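Amidase, hydantoinase/carbamoylase family (Paraburkholderia phymatum, PDB 6C0D) probably hydrolyses N-carbamoyl-L-amino acids as a zinc-containing homodimeric amidase of the peptidase M20 family. Local coordinates at residues Arg202-Ser206 with Trp358-Pro362; Lys208-Val213 with Met380-Pro384; Thr214-Gly218 with Phe294-Asn298. One frame throughout, in Å; residues are numbered along the deposited sequence.

Contact 1: residues Arg202-Ser206 with Trp358-Pro362; sequences RLEAS and WMHMP
The carbonyl oxygen of Arg-202 is gripped twice by Ser-206, and the side chains of both residues rest on Met-359 across the contact. Ser-206 N gives Arg-202 O the helical backbone bond at 2.9 Å, while Ser-206 OG donates to the same Arg-202 O at 3.2 Å from the opposite face of the carbonyl plane, tilted 30° out of it. This second bond fixes the hydroxyl so that Ser-206 OG comes 3.7 Å from Met-359 SD.

The strand answers with two alternate methionines reaching for the helix. In both, CG is wedged between the backbone N and the carbonyl carbon (chi1 61° in Met-359, 56° in Met-361), then the chain runs straight and bends at its last torsion, turning the methyl aside. Both methyls meet the aliphatic part of Arg-202: in the conformer described, its CG is 4.0 Å from Met-359 CE and 4.1 Å from Met-361 CE. Arg-202 lies across Met-359 but runs antiparallel alongside Met-361. Leu-203 brings a single branch, CD1, which lies 3.9 Å from Met-361 SD and also touches Met-359 CG; the rest of its packing includes Phe-382 and Pro-384 of strand 378-384. Beyond its bend, Arg-202 carries its charge on to Asp-266 in a salt bridge, and also packs on Pro-237 of the second subunit.

Short helix 202-206 thus packs on strand 358-363, itself paired in parallel with strand 210-227. Cohesion here comes from van der Waals contact with polarisable thioethers, while the polar groups of Arg-202 and Ser-206 bond within residues 202-206 or beyond the contact.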
loop_
_atom_site.group_PDB
_atom_site.type_symbol
_atom_site.label_atom_id
_atom_site.label_comp_id
_atom_site.label_asym_id
_atom_site.label_seq_id
_atom_site.Cartn_x
_atom_site.Cartn_y
_atom_site.Cartn_z
ATOM N N ARG A 202 18.584 15.032 -15.766
ATOM C CA ARG A 202 19.857 15.689 -15.466
ATOM C C ARG A 202 20.331 16.524 -16.647
ATOM O O ARG A 202 20.645 17.713 -16.503
ATOM C CB ARG A 202 20.915 14.663 -15.076
ATOM C CG ARG A 202 22.338 15.228 -15.006
ATOM C CD ARG A 202 22.544 16.142 -13.806
ATOM N NE ARG A 202 22.862 15.395 -12.592
ATOM C CZ ARG A 202 22.651 15.841 -11.353
ATOM N NH1 ARG A 202 22.971 15.082 -10.312
ATOM N NH2 ARG A 202 22.106 17.037 -11.154
ATOM N N LEU A 203 20.354 15.930 -17.829
ATOM C CA LEU A 203 20.679 16.688 -19.022
ATOM C C LEU A 203 19.702 17.844 -19.209
ATOM O O LEU A 203 20.115 18.996 -19.395
ATOM C CB LEU A 203 20.695 15.726 -20.211
ATOM C CG LEU A 203 21.549 16.046 -21.423
ATOM C CD1 LEU A 203 22.961 16.490 -21.077
ATOM C CD2 LEU A 203 21.538 14.877 -22.356
ATOM N N GLU A 204 18.394 17.577 -19.074
ATOM C CA GLU A 204 17.402 18.652 -19.173
ATOM C C GLU A 204 17.565 19.682 -18.060
ATOM O O GLU A 204 17.531 20.891 -18.310
ATOM C CB GLU A 204 15.978 18.091 -19.146
ATOM C CG GLU A 204 14.926 19.193 -18.963
ATOM C CD GLU A 204 13.521 18.666 -18.725
ATOM O OE1 GLU A 204 12.746 18.564 -19.701
ATOM O OE2 GLU A 204 13.191 18.358 -17.561
ATOM N N ALA A 205 17.719 19.228 -16.813
ATOM C CA ALA A 205 17.842 20.178 -15.714
ATOM C C ALA A 205 19.051 21.089 -15.878
ATOM O O ALA A 205 19.027 22.229 -15.402
ATOM C CB ALA A 205 17.919 19.449 -14.370
ATOM N N SER A 206 20.121 20.603 -16.523
ATOM C CA SER A 206 21.287 21.437 -16.782
ATOM C C SER A 206 21.131 22.301 -18.027
ATOM O O SER A 206 21.983 23.159 -18.270
ATOM C CB SER A 206 22.539 20.563 -16.911
ATOM O OG SER A 206 22.803 19.880 -15.693
ATOM N N TRP A 358 27.593 20.687 -23.518
ATOM C CA TRP A 358 27.736 19.260 -23.253
ATOM C C TRP A 358 28.296 19.028 -21.854
ATOM O O TRP A 358 28.902 19.922 -21.247
ATOM C CB TRP A 358 28.641 18.587 -24.309
ATOM C CG TRP A 358 30.079 18.980 -24.179
ATOM C CD1 TRP A 358 30.685 20.095 -24.701
ATOM C CD2 TRP A 358 31.095 18.269 -23.451
ATOM N NE1 TRP A 358 32.027 20.117 -24.332
ATOM C CE2 TRP A 358 32.297 19.008 -23.570
ATOM C CE3 TRP A 358 31.099 17.080 -22.706
ATOM C CZ2 TRP A 358 33.502 18.591 -22.973
ATOM C CZ3 TRP A 358 32.301 16.659 -22.110
ATOM C CH2 TRP A 358 33.480 17.423 -22.239
ATOM N N MET A 359 28.077 17.818 -21.323
ATOM C CA MET A 359 28.637 17.487 -20.010
ATOM C C MET A 359 28.891 15.988 -19.906
ATOM O O MET A 359 28.252 15.182 -20.583
ATOM C CB MET A 359 27.714 17.902 -18.851
ATOM C CG MET A 359 26.336 17.204 -18.908
ATOM S SD MET A 359 25.079 17.857 -17.753
ATOM C CE MET A 359 25.632 17.107 -16.243
ATOM N N HIS A 360 29.826 15.623 -19.030
ATOM C CA HIS A 360 29.927 14.241 -18.570
ATOM C C HIS A 360 28.832 13.959 -17.547
ATOM O O HIS A 360 28.445 14.832 -16.758
ATOM C CB HIS A 360 31.280 13.974 -17.901
ATOM C CG HIS A 360 32.438 13.915 -18.849
ATOM N ND1 HIS A 360 33.257 14.994 -19.089
ATOM C CD2 HIS A 360 32.941 12.886 -19.576
ATOM C CE1 HIS A 360 34.202 14.645 -19.947
ATOM N NE2 HIS A 360 34.034 13.369 -20.257
ATOM N N MET A 361 28.363 12.711 -17.529
ATOM C CA MET A 361 27.307 12.335 -16.584
ATOM C C MET A 361 27.178 10.822 -16.543
ATOM O O MET A 361 27.463 10.154 -17.540
ATOM C CB MET A 361 25.957 12.944 -17.006
ATOM C CG MET A 361 25.594 12.530 -18.449
ATOM S SD MET A 361 24.060 13.341 -19.021
ATOM C CE MET A 361 22.845 12.493 -18.019
ATOM N N PRO A 362 26.744 10.248 -15.427
ATOM C CA PRO A 362 26.436 8.818 -15.414
ATOM C C PRO A 362 25.114 8.556 -16.114
ATOM O O PRO A 362 24.286 9.463 -16.295
ATOM C CB PRO A 362 26.336 8.498 -13.919
ATOM C CG PRO A 362 25.753 9.801 -13.342
ATOM C CD PRO A 362 26.455 10.894 -14.129
#

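Contact 2: residues Lys208-Val213 with Met380-Pro384; sequences KLIGVV and MLFVP. With EDO (1,2-ethanediol), chain J.
Gly-211 and Phe-382 are the hydrogen-bonded pair at the middle of an antiparallel strand pairing whose strand 378-384 runs directly beside strand 189-198, home of the zinc ligand His-196. Gly-211 N reaches Phe-382 O at 2.9 Å, and Phe-382 N returns a nearly straight bond to Gly-211 O at 2.8 Å, lying in the carbonyl plane. Farther along, Val-213 N donates to Met-380 O at 3.2 Å. There the strands part enough for a water to step in, accepting from Met-380 N and donating to Val-213 O. At the other end the pattern stops at Pro-384, which has no N-H: its CD sits 3.1 Å from Leu-209 O.

On the face carrying Phe-382, Val-213 drops its CG2 methyl over the ring centre, 3.5 Å from the centroid of Phe-382 and 4° off the normal, a textbook CH-pi contact. Its chi1 of 174° turns CG1 away from the backbone N and sets CG2 beside it, above the ring and against Met-380 CB. On the other face Leu-381 CD1 meets Ile-210 CG2 at 3.6 Å, and helix 399-419 packs on Leu-381. A 1,2-ethanediol, probably from the crystallisation liquor, donates from O1 to Lys-208 O.

Strand 378-384 also bonds to strand 189-198, where Met-380 and Phe-382 pack on His-196, so this pairing belongs to the central sheet of the M20 catalytic domain that carries the metal site.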
loop_
_atom_site.group_PDB
_atom_site.type_symbol
_atom_site.label_atom_id
_atom_site.label_comp_id
_atom_site.label_asym_id
_atom_site.label_seq_id
_atom_site.Cartn_x
_atom_site.Cartn_y
_atom_site.Cartn_z
ATOM N N LYS A 208 21.621 21.474 -20.934
ATOM C CA LYS A 208 22.640 21.091 -21.908
ATOM C C LYS A 208 22.018 20.204 -22.984
ATOM O O LYS A 208 20.908 19.693 -22.836
ATOM C CB LYS A 208 23.792 20.341 -21.240
ATOM C CG LYS A 208 24.475 21.047 -20.093
ATOM C CD LYS A 208 25.452 22.093 -20.572
ATOM C CE LYS A 208 26.455 22.401 -19.474
ATOM N NZ LYS A 208 27.232 23.627 -19.755
ATOM N N LEU A 209 22.759 20.013 -24.078
ATOM C CA LEU A 209 22.253 19.309 -25.243
ATOM C C LEU A 209 22.885 17.936 -25.457
ATOM O O LEU A 209 22.321 17.134 -26.207
ATOM C CB LEU A 209 22.471 20.158 -26.508
ATOM C CG LEU A 209 21.823 21.566 -26.461
ATOM C CD1 LEU A 209 22.059 22.309 -27.785
ATOM C CD2 LEU A 209 20.325 21.456 -26.143
ATOM N N ILE A 210 24.052 17.671 -24.870
ATOM C CA ILE A 210 24.815 16.453 -25.160
ATOM C C ILE A 210 25.376 15.926 -23.858
ATOM O O ILE A 210 26.018 16.678 -23.119
ATOM C CB ILE A 210 25.982 16.712 -26.135
ATOM C CG1 ILE A 210 25.474 17.213 -27.495
ATOM C CG2 ILE A 210 26.874 15.436 -26.277
ATOM C CD1 ILE A 210 24.695 16.181 -28.310
ATOM N N GLY A 211 25.170 14.637 -23.585
ATOM C CA GLY A 211 25.816 14.045 -22.417
ATOM C C GLY A 211 26.786 12.947 -22.822
ATOM O O GLY A 211 26.450 12.089 -23.651
ATOM N N VAL A 212 27.997 12.979 -22.272
ATOM C CA VAL A 212 28.993 11.925 -22.492
ATOM C C VAL A 212 28.945 11.020 -21.272
ATOM O O VAL A 212 29.281 11.460 -20.172
ATOM C CB VAL A 212 30.397 12.512 -22.676
ATOM C CG1 VAL A 212 31.448 11.365 -22.808
ATOM C CG2 VAL A 212 30.440 13.441 -23.909
ATOM N N VAL A 213 28.559 9.763 -21.457
ATOM C CA VAL A 213 28.281 8.884 -20.314
ATOM C C VAL A 213 29.582 8.350 -19.708
ATOM O O VAL A 213 30.433 7.775 -20.404
ATOM C CB VAL A 213 27.334 7.752 -20.733
ATOM C CG1 VAL A 213 27.154 6.728 -19.595
ATOM C CG2 VAL A 213 25.939 8.348 -21.126
ATOM N N MET A 380 28.582 5.579 -24.510
ATOM C CA MET A 380 27.235 6.071 -24.787
ATOM C C MET A 380 27.230 7.587 -24.923
ATOM O O MET A 380 28.001 8.291 -24.268
ATOM C CB MET A 380 26.239 5.681 -23.673
ATOM C CG MET A 380 26.033 4.178 -23.568
ATOM S SD MET A 380 24.597 3.802 -22.505
ATOM C CE MET A 380 23.226 4.182 -23.612
ATOM N N LEU A 381 26.301 8.077 -25.747
ATOM C CA LEU A 381 26.097 9.507 -25.939
ATOM C C LEU A 381 24.624 9.792 -25.707
ATOM O O LEU A 381 23.778 9.130 -26.315
ATOM C CB LEU A 381 26.492 9.927 -27.365
ATOM C CG LEU A 381 26.484 11.439 -27.614
ATOM C CD1 LEU A 381 27.741 12.022 -26.960
ATOM C CD2 LEU A 381 26.455 11.743 -29.107
ATOM N N PHE A 382 24.315 10.779 -24.851
ATOM C CA PHE A 382 22.932 11.123 -24.519
ATOM C C PHE A 382 22.494 12.423 -25.205
ATOM O O PHE A 382 23.292 13.353 -25.357
ATOM C CB PHE A 382 22.755 11.310 -23.008
ATOM C CG PHE A 382 22.595 10.023 -22.224
ATOM C CD1 PHE A 382 22.506 8.796 -22.870
ATOM C CD2 PHE A 382 22.557 10.052 -20.839
ATOM C CE1 PHE A 382 22.352 7.623 -22.137
ATOM C CE2 PHE A 382 22.382 8.880 -20.094
ATOM C CZ PHE A 382 22.276 7.671 -20.754
ATOM N N VAL A 383 21.223 12.457 -25.611
ATOM C CA VAL A 383 20.546 13.697 -25.988
ATOM C C VAL A 383 19.361 13.870 -25.055
ATOM O O VAL A 383 18.808 12.885 -24.544
ATOM C CB VAL A 383 20.086 13.708 -27.456
ATOM C CG1 VAL A 383 21.289 13.651 -28.389
ATOM C CG2 VAL A 383 19.096 12.584 -27.733
ATOM N N PRO A 384 18.944 15.105 -24.763
ATOM C CA PRO A 384 17.875 15.279 -23.777
ATOM C C PRO A 384 16.529 14.859 -24.340
ATOM O O PRO A 384 16.285 14.904 -25.549
ATOM C CB PRO A 384 17.892 16.786 -23.474
ATOM C CG PRO A 384 18.569 17.405 -24.646
ATOM C CD PRO A 384 19.499 16.394 -25.216
HETATM C C1 EDO J . 18.140 20.997 -23.315
HETATM O O1 EDO J . 18.228 20.213 -22.117
HETATM C C2 EDO J . 16.698 21.149 -23.788
HETATM O O2 EDO J . 16.320 22.530 -23.651
HETATM O O HOH W 1 30.382 7.303 -23.076
#

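Contact 3: residues Thr214-Gly218 with Phe294-Asn298; sequences TTIVG and FRDAN
The carbonyl plane of Asp-296 is met from above by Gly-218 N, 37° out of it, in a bond to Asp-296 O of 2.9 Å. The carboxylate of the same Asp-296 is approached in a similar manner, since Asn-298 N lies 41° out of its plane when it donates to OD2 of Asp-296 at 2.9 Å, closing an Asx turn. Asn-298, the N-cap residue, puts its OD1 on Arg-301 N, so the turn sits at the start of helix 299-317. Arg-301 also adds a salt bridge to Asp-296 OD2 and Thr-267 a hydrogen bond to OD1, so both carboxylate oxygens have partners.

The return bond of the pair, Asp-296 N to Gly-218 O, is longer at 3.2 Å, and Gly-218 O also takes a close CA-H contact from Arg-295 CA at 3.1 Å. Val-217 spreads its two methyls along the facing strand. Its chi1 of -65° sets CG1 beside the backbone N, 3.7 Å from Ala-297 N, and puts CG2 between the backbone N and the carbonyl carbon, 3.8 Å from Arg-295 CB and touching its CD. The extended Arg-295 chain runs perpendicular to Val-217 and ends away from the contact, with NE on Gln-293 OE1 and NH1 in a salt bridge to the sulfonate of a bound HEPES molecule, probably from the crystallisation liquor. Thr-215 CG2 touches Ala-297 CB at 3.9 Å.

An antiparallel bridge at the end of strand 283-296, joined to strand 210-227 where that strand is interrupted, fits the junction between the catalytic and dimerisation domains characteristic of M20 enzymes.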
loop_
_atom_site.group_PDB
_atom_site.type_symbol
_atom_site.label_atom_id
_atom_site.label_comp_id
_atom_site.label_asym_id
_atom_site.label_seq_id
_atom_site.Cartn_x
_atom_site.Cartn_y
_atom_site.Cartn_z
ATOM N N THR A 214 29.747 8.554 -18.399
ATOM C CA THR A 214 30.937 8.066 -17.694
ATOM C C THR A 214 30.798 6.599 -17.319
ATOM O O THR A 214 31.709 5.787 -17.550
ATOM C CB THR A 214 31.144 8.893 -16.423
ATOM O OG1 THR A 214 29.909 8.905 -15.687
ATOM C CG2 THR A 214 31.525 10.321 -16.786
ATOM N N THR A 215 29.669 6.259 -16.702
ATOM C CA THR A 215 29.460 4.980 -16.040
ATOM C C THR A 215 27.970 4.696 -16.070
ATOM O O THR A 215 27.164 5.614 -15.882
ATOM C CB THR A 215 29.923 5.037 -14.575
ATOM O OG1 THR A 215 31.286 5.455 -14.513
ATOM C CG2 THR A 215 29.782 3.674 -13.894
ATOM N N ILE A 216 27.609 3.441 -16.301
ATOM C CA ILE A 216 26.239 2.977 -16.095
ATOM C C ILE A 216 26.116 2.503 -14.647
ATOM O O ILE A 216 26.897 1.656 -14.200
ATOM C CB ILE A 216 25.891 1.866 -17.094
ATOM C CG1 ILE A 216 25.984 2.431 -18.524
ATOM C CG2 ILE A 216 24.507 1.283 -16.817
ATOM C CD1 ILE A 216 25.809 1.362 -19.608
ATOM N N VAL A 217 25.162 3.070 -13.899
ATOM C CA VAL A 217 25.161 2.879 -12.444
ATOM C C VAL A 217 24.872 1.422 -12.107
ATOM O O VAL A 217 24.201 0.702 -12.858
ATOM C CB VAL A 217 24.131 3.799 -11.753
ATOM C CG1 VAL A 217 24.521 5.284 -11.923
ATOM C CG2 VAL A 217 22.740 3.516 -12.312
ATOM N N GLY A 218 25.429 0.966 -10.979
ATOM C CA GLY A 218 24.991 -0.286 -10.400
ATOM C C GLY A 218 23.677 -0.109 -9.650
ATOM O O GLY A 218 23.261 1.016 -9.365
ATOM N N PHE A 294 18.314 1.322 -4.770
ATOM C CA PHE A 294 19.282 2.408 -4.820
ATOM C C PHE A 294 20.311 2.124 -5.909
ATOM O O PHE A 294 20.515 0.978 -6.327
ATOM C CB PHE A 294 19.955 2.696 -3.458
ATOM C CG PHE A 294 20.603 1.503 -2.786
ATOM C CD1 PHE A 294 19.874 0.713 -1.899
ATOM C CD2 PHE A 294 21.963 1.228 -2.969
ATOM C CE1 PHE A 294 20.474 -0.360 -1.233
ATOM C CE2 PHE A 294 22.575 0.145 -2.301
ATOM C CZ PHE A 294 21.826 -0.642 -1.432
ATOM N N ARG A 295 20.911 3.206 -6.404
ATOM C CA ARG A 295 21.828 3.134 -7.541
ATOM C C ARG A 295 22.967 4.110 -7.336
ATOM O O ARG A 295 22.777 5.189 -6.772
ATOM C CB ARG A 295 21.143 3.478 -8.877
ATOM C CG ARG A 295 19.822 2.743 -9.114
ATOM C CD ARG A 295 19.317 2.955 -10.547
ATOM N NE ARG A 295 17.915 2.550 -10.676
ATOM C CZ ARG A 295 17.348 2.151 -11.810
ATOM N NH1 ARG A 295 18.065 2.092 -12.927
ATOM N NH2 ARG A 295 16.069 1.785 -11.825
ATOM N N ASP A 296 24.149 3.736 -7.835
ATOM C CA ASP A 296 25.282 4.639 -7.784
ATOM C C ASP A 296 26.325 4.166 -8.795
ATOM O O ASP A 296 26.416 2.978 -9.102
ATOM C CB ASP A 296 25.888 4.699 -6.380
ATOM C CG ASP A 296 26.743 5.933 -6.179
ATOM O OD1 ASP A 296 26.157 7.037 -6.058
ATOM O OD2 ASP A 296 27.995 5.817 -6.185
ATOM N N ALA A 297 27.113 5.113 -9.295
ATOM C CA ALA A 297 28.183 4.769 -10.234
ATOM C C ALA A 297 29.447 4.273 -9.549
ATOM O O ALA A 297 30.328 3.716 -10.225
ATOM C CB ALA A 297 28.539 5.996 -11.079
ATOM N N ASN A 298 29.576 4.483 -8.235
ATOM C CA ASN A 298 30.810 4.188 -7.522
ATOM C C ASN A 298 30.667 2.867 -6.773
ATOM O O ASN A 298 29.855 2.782 -5.830
ATOM C CB ASN A 298 31.140 5.328 -6.554
ATOM C CG ASN A 298 32.512 5.171 -5.900
ATOM O OD1 ASN A 298 32.745 4.244 -5.143
ATOM N ND2 ASN A 298 33.417 6.097 -6.188
#

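How the contacts relate
Strand 210-227 ties the three together. Contacts 1 and 2, with centres about 7 Å apart, flank its first part: strand 358-363 pairs with it on one edge, through Met-359 O and Val-212 N at 2.8 Å, and strand 378-384 on the other. Farther along, Met-361 O bonds Thr-214 N at 2.9 Å, carrying contact 1 toward contact 3, whose centre is about 15 Å away. Contacts 2 and 3 follow each other along strand 210-227 and also pack, Met-380 SD lying 4.0 Å from Ile-216 CD1. Contact 2 brings the Met-380 side chain within about 7 Å (nearest atoms) of the zinc, while contact 3 holds Arg-295 beside a bound buffer sulfonate.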